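Local coordinates for protein amidohydrolase (Brucella melitensis biovar Abortus, PDB 4F0L) that is a metal-dependent hydrolase of the amidohydrolase family, binds iron(III) in this crystal and probably acts as a deaminase, at residues V109-R112 with L113-M117; R259-E262 with W263-H267; I334-G337 with D338-Q342; L349-A353 with R354-A358. All coordinates share one frame; numbering follows the deposited sequence.

The four contacts come one after another along the chain, all within the amidohydrolase domain. Interaction 1 lies on helix 103-119 and interaction 2 on helix 260-267. Interactions 3 and 4 share helix 336-351: 334-342 leads into its first turns, and 349-358 leaves it for the loop before helix 364-379. The centres of interactions 3 and 4 are about 16 Å apart. Interactions 1 and 3 touch, because I334 packs on L113, D116 and M117. Interaction 2 stands apart, its centre about 34 Å from that of interaction 1, on the opposite side of the chain's centre. Interactions 1, 3 and 4 also reach the second subunit, so three of the four contacts lie within reach of the dimer partner.

Interaction 1. Residues V109-R112 with L113-M117; sequences VALR and LYVDM
Helix 103-119 runs through this contact, and the side chains that meet are one turn apart, Y114 over A110 and V115 and D116 beside R112. Four consecutive i to i+4 backbone bonds hold the turn, from L113 N to V109 O at 3.0 Å through D116 N to R112 O. The ring of Y114 lies with one face over A110 O, which sits 3.1 Å from the ring plane and toward its rim. Y114 CE2 also reaches A110 CB at 4.0 Å. The Y114 hydroxyl goes on to hydrogen-bond E127. In this TIM-barrel hydrolase the helix packs against helices 145-157 and 442-457, while L113 and M117 touch strand 56-66. L113 comes within about 7 Å of the iron ligand H67, side chain to side chain. R112 bends at chi2 (63°), which brings NH1 forward, toward the C-terminal end of the helix, to V115 CG1, 3.6 Å away. D116 N lies at the edge of the guanidinium. The salt bridge from R112 NH1 to D116 OD2 is long, 3.9 Å. OD2 stands off the guanidinium plane, so the pair is one of charges and not a directed bond. Each group has a stronger partner: E446 for R112 NE and the Y71 hydroxyl for D116 OD2.

Interaction 2. Residues R259-E262 with W263-H267; sequences RPVE and WLLDH
Four i to i+4 bonds join the two segments, from W263 N to R259 O at 2.9 Å through to D266 N on E262 O, the straightest being L264 N to P260 O at 170°. R259 is the N-cap of this short helix. Its own N-H bonds E262 OE1 at 3.1 Å, on the anti side of the carboxylate and 30° out of its plane. E262 reaches back there as an extended chain. On another side V261 and L265 lie side by side, with V261 CG1 3.9 Å from L265 CD1. E262 and D266 are one turn apart, with E262 OE2 4.6 Å from D266 OD2 and the carboxylate planes turned 71°. This closeness of like charges is probably eased by K258, which forms a salt bridge with D266 OD2. At the end of the helix H267 ND1 donates to W263 O at 2.9 Å. The same nitrogen sits over the centre of the W263 ring, 3.2 Å above its plane. E286 takes R259 NE in a salt bridge and E262 N in a hydrogen bond. The buried side of the helix faces strand 238-242, through P260, V261 and L264. P260 and W263 lean on helix 246-256, and W263 and L264 on helix 223-229.

Interaction 3. Residues I334-G337 with D338-Q342; sequences IGIG and DELRQ
D338 and E339 each reach back through a water to the backbone just before their helix. Water 1 donates to D338 OD2 at 2.7 Å and to I334 O. Water 2 donates to E339 OE2 at 2.8 Å and accepts from G335 N. With CG beside its own backbone N (chi1 -60°), the D338 carboxylate turns back toward G335, and OD2 comes 3.4 Å from G335 CA. On its other oxygen, OD1, D338 forms a salt bridge with R341 NH1 at 3.1 Å. The hydrogen bond within it is weak, with an angle of 122°. G335 is the N-cap of helix 336-351, and its carbonyl receives E339 N at 3.1 Å. That donor stands above the carbonyl plane, 36° out of it. L340 N to I336 O and R341 N to G337 O continue the first turns. The turn belongs to the TIM-barrel domain, close to its metal site: the E339 side chain is about 6 Å from that of the iron ligand D329. E339 OE1 also accepts from V302 N, so both carboxylate oxygens are engaged. G337 O lies over one face of the R341 guanidinium, and R341 NH2 donates to I416 O. On the apolar side I336 and L340 run side by side, I336 CG2 meeting L340 CD1 at 3.8 Å. These two pack on W415 and I416 of helix 408-417. I334, before the helix, packs onto L113, D116 and M117 of helix 103-119. D338 and R341 also pack against the second subunit, on its R341 and L333 respectively.

Interaction 4. Residues L349-A353 with R354-A358; sequences LYHRA and RNVLA
The H351 imidazole meets V356 obliquely, with H351 CD2 4.2 Å from V356 CG1. One face of the imidazole carries Y350 CD1, which stands 3.5 Å above its plane and toward the rim. In turn H351 ND1 lies at the edge of the Y350 ring, in its plane. Across the bend A353 is the other partner of V356. A353 CB lies 4.0 Å from V356 CG2, and A353 O is as close to the same methyl. With CG1 anti to the V356 backbone nitrogen (chi1 175°), the two methyls divide the work: CG1 goes to the histidine and CG2 to the alanine. No hydrogen bond crosses between 349-353 and 354-358, so apolar contact alone links their side chains. R352 has a positive phi (56°), and from about here the chain departs from helical geometry and turns back on itself. R352 is not modelled beyond CB. The loop is pinned by bonds to other parts of the protein. E344 accepts from V356 N and L357 N, one carboxylate oxygen for each. N355 OD1 hydrogen-bonds T364. R354 points to the second subunit, where its NH1 donates to A77 O of that chain and its NH2 to N306 OD1 of that chain. The contact thus sits at the dimer interface, away from the metal site. It lies where helix 336-351 gives way to the loop before helix 364-379. V356 and L357 lie on Q347 of the first helix and T315 of helix 314-319, and L357 reaches L368 of helix 364-379.

Interaction 1. Residues V109-R112 with L113-M117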
loop_
_atom_site.group_PDB
_atom_site.type_symbol
_atom_site.label_atom_id
_atom_site.label_comp_id
_atom_site.label_asym_id
_atom_site.label_seq_id
_atom_site.Cartn_x
_atom_site.Cartn_y
_atom_site.Cartn_z
ATOM N N VAL B 109 -18.530 -6.592 -14.826
ATOM C CA VAL B 109 -17.304 -5.983 -14.335
ATOM C C VAL B 109 -17.580 -4.758 -13.437
ATOM O O VAL B 109 -17.031 -4.664 -12.331
ATOM C CB VAL B 109 -16.376 -5.598 -15.484
ATOM C CG1 VAL B 109 -15.172 -4.819 -14.976
ATOM C CG2 VAL B 109 -15.944 -6.862 -16.245
ATOM N N ALA B 110 -18.430 -3.843 -13.914
ATOM C CA ALA B 110 -18.770 -2.662 -13.117
ATOM C C ALA B 110 -19.439 -3.038 -11.794
ATOM O O ALA B 110 -19.157 -2.450 -10.766
ATOM C CB ALA B 110 -19.677 -1.738 -13.916
ATOM N N LEU B 111 -20.338 -4.009 -11.816
ATOM C CA LEU B 111 -20.957 -4.441 -10.566
ATOM C C LEU B 111 -19.923 -4.924 -9.563
ATOM O O LEU B 111 -19.923 -4.469 -8.396
ATOM C CB LEU B 111 -22.058 -5.489 -10.783
ATOM C CG LEU B 111 -22.687 -6.065 -9.501
ATOM C CD1 LEU B 111 -23.342 -4.974 -8.680
ATOM C CD2 LEU B 111 -23.676 -7.191 -9.815
ATOM N N ARG B 112 -19.019 -5.807 -9.989
ATOM C CA ARG B 112 -18.059 -6.375 -9.050
ATOM C C ARG B 112 -17.090 -5.311 -8.540
ATOM O O ARG B 112 -16.674 -5.348 -7.384
ATOM C CB ARG B 112 -17.304 -7.544 -9.680
ATOM C CG ARG B 112 -16.396 -8.298 -8.738
ATOM C CD ARG B 112 -17.199 -8.952 -7.605
ATOM N NE ARG B 112 -16.380 -9.557 -6.548
ATOM C CZ ARG B 112 -15.809 -8.884 -5.534
ATOM N NH1 ARG B 112 -15.947 -7.580 -5.394
ATOM N NH2 ARG B 112 -15.084 -9.539 -4.651
ATOM N N LEU B 113 -16.745 -4.368 -9.399
ATOM C CA LEU B 113 -15.972 -3.193 -8.984
ATOM C C LEU B 113 -16.665 -2.338 -7.932
ATOM O O LEU B 113 -16.057 -1.945 -6.913
ATOM C CB LEU B 113 -15.687 -2.320 -10.180
ATOM C CG LEU B 113 -15.085 -0.960 -9.833
ATOM C CD1 LEU B 113 -13.770 -1.112 -9.084
ATOM C CD2 LEU B 113 -14.960 -0.047 -11.077
ATOM N N TYR B 114 -17.940 -2.063 -8.166
ATOM C CA TYR B 114 -18.668 -1.206 -7.235
ATOM C C TYR B 114 -18.873 -1.927 -5.902
ATOM O O TYR B 114 -18.857 -1.292 -4.848
ATOM C CB TYR B 114 -19.989 -0.677 -7.852
ATOM C CG TYR B 114 -19.800 0.187 -9.111
ATOM C CD1 TYR B 114 -18.612 0.886 -9.351
ATOM C CD2 TYR B 114 -20.809 0.308 -10.051
ATOM C CE1 TYR B 114 -18.438 1.645 -10.497
ATOM C CE2 TYR B 114 -20.649 1.073 -11.168
ATOM C CZ TYR B 114 -19.466 1.737 -11.397
ATOM O OH TYR B 114 -19.281 2.502 -12.530
ATOM N N VAL B 115 -19.031 -3.254 -5.928
ATOM C CA VAL B 115 -19.047 -4.016 -4.688
ATOM C C VAL B 115 -17.710 -3.872 -3.925
ATOM O O VAL B 115 -17.674 -3.640 -2.706
ATOM C CB VAL B 115 -19.386 -5.489 -4.940
ATOM C CG1 VAL B 115 -18.918 -6.371 -3.768
ATOM C CG2 VAL B 115 -20.884 -5.657 -5.238
ATOM N N ASP B 116 -16.610 -4.039 -4.642
ATOM C CA ASP B 116 -15.278 -3.864 -4.061
ATOM C C ASP B 116 -15.125 -2.425 -3.457
ATOM O O ASP B 116 -14.660 -2.238 -2.323
ATOM C CB ASP B 116 -14.260 -4.116 -5.184
ATOM C CG ASP B 116 -13.029 -4.823 -4.723
ATOM O OD1 ASP B 116 -12.571 -4.447 -3.618
ATOM O OD2 ASP B 116 -12.484 -5.697 -5.494
ATOM N N MET B 117 -15.536 -1.407 -4.212
ATOM C CA MET B 117 -15.489 -0.015 -3.703
ATOM C C MET B 117 -16.335 0.137 -2.443
ATOM O O MET B 117 -15.884 0.701 -1.475
ATOM C CB MET B 117 -15.998 0.969 -4.754
ATOM C CG MET B 117 -15.026 1.181 -5.928
ATOM S SD MET B 117 -15.695 2.385 -7.084
ATOM C CE MET B 117 -14.300 2.673 -8.184
#

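Interaction 2. Residues R259-E262 with W263-H267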
loop_
_atom_site.group_PDB
_atom_site.type_symbol
_atom_site.label_atom_id
_atom_site.label_comp_id
_atom_site.label_asym_id
_atom_site.label_seq_id
_atom_site.Cartn_x
_atom_site.Cartn_y
_atom_site.Cartn_z
ATOM N N ARG B 259 1.367 25.530 -20.665
ATOM C CA ARG B 259 1.211 24.229 -20.019
ATOM C C ARG B 259 -0.280 23.894 -19.951
ATOM O O ARG B 259 -1.134 24.752 -20.186
ATOM C CB ARG B 259 1.833 24.262 -18.618
ATOM C CG ARG B 259 3.313 24.642 -18.547
ATOM C CD ARG B 259 3.712 24.945 -17.086
ATOM N NE ARG B 259 3.520 23.748 -16.248
ATOM C CZ ARG B 259 4.428 22.786 -16.096
ATOM N NH1 ARG B 259 5.634 22.887 -16.667
ATOM N NH2 ARG B 259 4.135 21.722 -15.380
ATOM N N PRO B 260 -0.621 22.627 -19.660
ATOM C CA PRO B 260 -2.036 22.245 -19.740
ATOM C C PRO B 260 -2.960 22.976 -18.749
ATOM O O PRO B 260 -3.976 23.530 -19.166
ATOM C CB PRO B 260 -2.007 20.718 -19.499
ATOM C CG PRO B 260 -0.647 20.337 -20.025
ATOM C CD PRO B 260 0.266 21.460 -19.611
ATOM N N VAL B 261 -2.642 22.989 -17.455
ATOM C CA VAL B 261 -3.594 23.565 -16.496
ATOM C C VAL B 261 -3.694 25.066 -16.805
ATOM O O VAL B 261 -4.767 25.624 -16.880
ATOM C CB VAL B 261 -3.196 23.310 -15.021
ATOM C CG1 VAL B 261 -4.083 24.137 -14.088
ATOM C CG2 VAL B 261 -3.248 21.803 -14.703
ATOM N N GLU B 262 -2.560 25.697 -17.026
ATOM C CA GLU B 262 -2.520 27.098 -17.402
ATOM C C GLU B 262 -3.414 27.377 -18.620
ATOM O O GLU B 262 -4.206 28.320 -18.640
ATOM C CB GLU B 262 -1.048 27.450 -17.704
ATOM C CG GLU B 262 -0.805 28.858 -18.175
ATOM C CD GLU B 262 0.582 29.086 -18.715
ATOM O OE1 GLU B 262 1.335 28.127 -19.010
ATOM O OE2 GLU B 262 0.907 30.272 -18.853
ATOM N N TRP B 263 -3.302 26.536 -19.632
ATOM C CA TRP B 263 -4.087 26.734 -20.831
ATOM C C TRP B 263 -5.556 26.643 -20.512
ATOM O O TRP B 263 -6.356 27.519 -20.896
ATOM C CB TRP B 263 -3.680 25.716 -21.863
ATOM C CG TRP B 263 -4.345 25.988 -23.158
ATOM C CD1 TRP B 263 -3.827 26.665 -24.258
ATOM C CD2 TRP B 263 -5.713 25.645 -23.521
ATOM N NE1 TRP B 263 -4.765 26.746 -25.250
ATOM C CE2 TRP B 263 -5.916 26.163 -24.867
ATOM C CE3 TRP B 263 -6.752 24.989 -22.887
ATOM C CZ2 TRP B 263 -7.107 26.007 -25.532
ATOM C CZ3 TRP B 263 -7.955 24.849 -23.568
ATOM C CH2 TRP B 263 -8.127 25.352 -24.857
ATOM N N LEU B 264 -5.923 25.609 -19.746
ATOM C CA LEU B 264 -7.295 25.430 -19.349
ATOM C C LEU B 264 -7.823 26.641 -18.538
ATOM O O LEU B 264 -8.924 27.135 -18.789
ATOM C CB LEU B 264 -7.445 24.116 -18.565
ATOM C CG LEU B 264 -8.877 23.646 -18.305
ATOM C CD1 LEU B 264 -9.573 23.358 -19.627
ATOM C CD2 LEU B 264 -8.878 22.396 -17.410
ATOM N N LEU B 265 -7.052 27.111 -17.563
ATOM C CA LEU B 265 -7.504 28.237 -16.727
ATOM C C LEU B 265 -7.672 29.522 -17.558
ATOM O O LEU B 265 -8.540 30.337 -17.268
ATOM C CB LEU B 265 -6.542 28.484 -15.570
ATOM C CG LEU B 265 -6.429 27.339 -14.554
ATOM C CD1 LEU B 265 -5.434 27.701 -13.464
ATOM C CD2 LEU B 265 -7.815 27.033 -13.988
ATOM N N ASP B 266 -6.856 29.674 -18.598
ATOM C CA ASP B 266 -6.932 30.851 -19.474
ATOM C C ASP B 266 -8.076 30.796 -20.482
ATOM O O ASP B 266 -8.532 31.856 -20.937
ATOM C CB ASP B 266 -5.636 31.043 -20.274
ATOM C CG ASP B 266 -4.467 31.513 -19.419
ATOM O OD1 ASP B 266 -4.667 31.842 -18.231
ATOM O OD2 ASP B 266 -3.342 31.581 -19.947
ATOM N N HIS B 267 -8.544 29.601 -20.841
ATOM C CA HIS B 267 -9.556 29.475 -21.904
ATOM C C HIS B 267 -10.917 29.040 -21.451
ATOM O O HIS B 267 -11.849 29.008 -22.249
ATOM C CB HIS B 267 -9.070 28.520 -22.981
ATOM C CG HIS B 267 -7.942 29.073 -23.794
ATOM N ND1 HIS B 267 -6.657 28.965 -23.413
ATOM C CD2 HIS B 267 -7.942 29.786 -24.985
ATOM C CE1 HIS B 267 -5.874 29.557 -24.326
ATOM N NE2 HIS B 267 -6.660 30.067 -25.283
#

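Interaction 3. Residues I334-G337 with D338-Q342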
loop_
_atom_site.group_PDB
_atom_site.type_symbol
_atom_site.label_atom_id
_atom_site.label_comp_id
_atom_site.label_asym_id
_atom_site.label_seq_id
_atom_site.Cartn_x
_atom_site.Cartn_y
_atom_site.Cartn_z
ATOM N N ILE B 334 -8.114 -1.366 -4.893
ATOM C CA ILE B 334 -9.225 -0.573 -4.351
ATOM C C ILE B 334 -9.060 -0.400 -2.820
ATOM O O ILE B 334 -9.077 -1.368 -2.116
ATOM C CB ILE B 334 -10.606 -1.248 -4.610
ATOM C CG1 ILE B 334 -10.809 -1.620 -6.088
ATOM C CG2 ILE B 334 -11.737 -0.332 -4.106
ATOM C CD1 ILE B 334 -10.579 -0.478 -7.086
ATOM N N GLY B 335 -8.865 0.831 -2.341
ATOM C CA GLY B 335 -8.755 1.079 -0.911
ATOM C C GLY B 335 -8.585 2.536 -0.533
ATOM O O GLY B 335 -7.835 3.268 -1.172
ATOM N N ILE B 336 -9.292 2.973 0.502
ATOM C CA ILE B 336 -9.150 4.369 0.968
ATOM C C ILE B 336 -7.785 4.502 1.611
ATOM O O ILE B 336 -7.084 5.459 1.353
ATOM C CB ILE B 336 -10.264 4.755 1.972
ATOM C CG1 ILE B 336 -11.638 4.814 1.274
ATOM C CG2 ILE B 336 -9.894 6.036 2.699
ATOM C CD1 ILE B 336 -12.836 5.076 2.174
ATOM N N GLY B 337 -7.425 3.560 2.462
ATOM C CA GLY B 337 -6.095 3.570 3.091
ATOM C C GLY B 337 -4.976 3.539 2.053
ATOM O O GLY B 337 -3.997 4.290 2.121
ATOM N N ASP B 338 -5.147 2.701 1.045
ATOM C CA ASP B 338 -4.162 2.586 -0.004
ATOM C C ASP B 338 -3.910 3.903 -0.731
ATOM O O ASP B 338 -2.758 4.263 -0.941
ATOM C CB ASP B 338 -4.574 1.492 -0.974
ATOM C CG ASP B 338 -4.701 0.155 -0.281
ATOM O OD1 ASP B 338 -3.687 -0.520 -0.053
ATOM O OD2 ASP B 338 -5.811 -0.188 0.089
ATOM N N GLU B 339 -4.984 4.599 -1.107
ATOM C CA GLU B 339 -4.853 5.847 -1.799
ATOM C C GLU B 339 -4.267 6.975 -0.946
ATOM O O GLU B 339 -3.345 7.703 -1.373
ATOM C CB GLU B 339 -6.186 6.302 -2.383
ATOM C CG GLU B 339 -6.753 5.346 -3.409
ATOM C CD GLU B 339 -6.044 5.332 -4.759
ATOM O OE1 GLU B 339 -5.117 6.120 -4.950
ATOM O OE2 GLU B 339 -6.418 4.498 -5.633
ATOM N N LEU B 340 -4.790 7.130 0.259
ATOM C CA LEU B 340 -4.358 8.220 1.117
ATOM C C LEU B 340 -2.921 7.984 1.562
ATOM O O LEU B 340 -2.100 8.940 1.620
ATOM C CB LEU B 340 -5.290 8.374 2.321
ATOM C CG LEU B 340 -6.710 8.837 1.981
ATOM C CD1 LEU B 340 -7.542 9.004 3.260
ATOM C CD2 LEU B 340 -6.682 10.124 1.141
ATOM N N ARG B 341 -2.611 6.747 1.935
ATOM C CA ARG B 341 -1.249 6.419 2.329
ATOM C C ARG B 341 -0.290 6.743 1.187
ATOM O O ARG B 341 0.766 7.363 1.405
ATOM C CB ARG B 341 -1.184 4.946 2.711
ATOM C CG ARG B 341 0.100 4.479 3.256
ATOM C CD ARG B 341 -0.065 3.127 3.969
ATOM N NE ARG B 341 -0.413 2.062 3.048
ATOM C CZ ARG B 341 -1.580 1.410 3.002
ATOM N NH1 ARG B 341 -1.753 0.463 2.093
ATOM N NH2 ARG B 341 -2.581 1.660 3.830
ATOM N N GLN B 342 -0.623 6.298 -0.022
ATOM C CA GLN B 342 0.237 6.571 -1.188
ATOM C C GLN B 342 0.412 8.079 -1.446
ATOM O O GLN B 342 1.523 8.543 -1.723
ATOM C CB GLN B 342 -0.275 5.844 -2.424
ATOM C CG GLN B 342 0.474 6.137 -3.733
ATOM C CD GLN B 342 1.932 5.754 -3.683
ATOM O OE1 GLN B 342 2.278 4.757 -3.061
ATOM N NE2 GLN B 342 2.810 6.570 -4.294
HETATM O O HOH W 1 -7.074 -2.475 -0.585
HETATM O O HOH W 2 -8.253 2.550 -4.863
#

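Interaction 4. Residues L349-A353 with R354-A358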
loop_
_atom_site.group_PDB
_atom_site.type_symbol
_atom_site.label_atom_id
_atom_site.label_comp_id
_atom_site.label_asym_id
_atom_site.label_seq_id
_atom_site.Cartn_x
_atom_site.Cartn_y
_atom_site.Cartn_z
ATOM N N LEU B 349 8.649 10.965 0.555
ATOM C CA LEU B 349 9.836 10.635 -0.220
ATOM C C LEU B 349 10.338 11.838 -1.014
ATOM O O LEU B 349 11.519 12.082 -1.054
ATOM C CB LEU B 349 9.575 9.421 -1.123
ATOM C CG LEU B 349 9.407 8.074 -0.375
ATOM C CD1 LEU B 349 8.791 6.975 -1.255
ATOM C CD2 LEU B 349 10.744 7.610 0.202
ATOM N N TYR B 350 9.432 12.605 -1.606
ATOM C CA TYR B 350 9.815 13.754 -2.421
ATOM C C TYR B 350 10.390 14.895 -1.569
ATOM O O TYR B 350 11.307 15.574 -1.992
ATOM C CB TYR B 350 8.612 14.276 -3.231
ATOM C CG TYR B 350 8.984 15.234 -4.338
ATOM C CD1 TYR B 350 9.165 16.597 -4.085
ATOM C CD2 TYR B 350 9.167 14.774 -5.643
ATOM C CE1 TYR B 350 9.530 17.468 -5.091
ATOM C CE2 TYR B 350 9.519 15.644 -6.661
ATOM C CZ TYR B 350 9.701 16.985 -6.375
ATOM O OH TYR B 350 10.051 17.843 -7.385
ATOM N N HIS B 351 9.839 15.122 -0.384
ATOM C CA HIS B 351 10.273 16.228 0.468
ATOM C C HIS B 351 11.170 15.793 1.615
ATOM O O HIS B 351 11.585 16.633 2.415
ATOM C CB HIS B 351 9.051 16.974 1.006
ATOM C CG HIS B 351 8.221 17.635 -0.067
ATOM N ND1 HIS B 351 8.747 18.495 -0.966
ATOM C CD2 HIS B 351 6.854 17.543 -0.362
ATOM C CE1 HIS B 351 7.765 18.932 -1.799
ATOM N NE2 HIS B 351 6.608 18.359 -1.418
ATOM N N ARG B 352 11.469 14.493 1.731
ATOM C CA ARG B 352 12.353 14.009 2.796
ATOM C C ARG B 352 11.854 14.416 4.222
ATOM O O ARG B 352 12.623 14.859 5.068
ATOM C CB ARG B 352 13.814 14.479 2.546
ATOM N N ALA B 353 10.562 14.190 4.489
ATOM C CA ALA B 353 9.899 14.714 5.706
ATOM C C ALA B 353 8.766 13.770 6.098
ATOM O O ALA B 353 8.398 12.888 5.324
ATOM C CB ALA B 353 9.359 16.135 5.470
ATOM N N ARG B 354 8.241 13.930 7.308
ATOM C CA ARG B 354 7.084 13.155 7.736
ATOM C C ARG B 354 5.890 14.070 8.009
ATOM O O ARG B 354 6.046 15.261 8.280
ATOM C CB ARG B 354 7.398 12.352 8.990
ATOM C CG ARG B 354 8.637 11.487 8.872
ATOM C CD ARG B 354 8.803 10.576 10.074
ATOM N NE ARG B 354 7.802 9.526 10.136
ATOM C CZ ARG B 354 6.795 9.429 11.009
ATOM N NH1 ARG B 354 6.591 10.341 11.947
ATOM N NH2 ARG B 354 5.972 8.379 10.944
ATOM N N ASN B 355 4.706 13.469 7.991
ATOM C CA ASN B 355 3.437 14.177 8.246
ATOM C C ASN B 355 3.332 15.463 7.435
ATOM O O ASN B 355 3.086 16.531 7.964
ATOM C CB ASN B 355 3.325 14.392 9.754
ATOM C CG ASN B 355 3.282 13.066 10.487
ATOM O OD1 ASN B 355 2.461 12.198 10.124
ATOM N ND2 ASN B 355 4.181 12.870 11.472
ATOM N N VAL B 356 3.557 15.305 6.136
ATOM C CA VAL B 356 3.602 16.401 5.218
ATOM C C VAL B 356 2.238 17.014 4.992
ATOM O O VAL B 356 2.118 18.240 4.932
ATOM C CB VAL B 356 4.196 15.974 3.850
ATOM C CG1 VAL B 356 4.119 17.159 2.851
ATOM C CG2 VAL B 356 5.631 15.464 4.065
ATOM N N LEU B 357 1.216 16.167 4.856
ATOM C CA LEU B 357 -0.121 16.635 4.522
ATOM C C LEU B 357 -1.045 16.796 5.737
ATOM O O LEU B 357 -2.226 17.102 5.583
ATOM C CB LEU B 357 -0.738 15.773 3.413
ATOM C CG LEU B 357 0.136 15.700 2.120
ATOM C CD1 LEU B 357 -0.551 14.871 1.017
ATOM C CD2 LEU B 357 0.554 17.093 1.623
ATOM N N ALA B 358 -0.499 16.655 6.944
ATOM C CA ALA B 358 -1.228 17.075 8.148
ATOM C C ALA B 358 -1.560 18.591 8.081
ATOM O O ALA B 358 -0.872 19.354 7.414
ATOM C CB ALA B 358 -0.425 16.744 9.409
#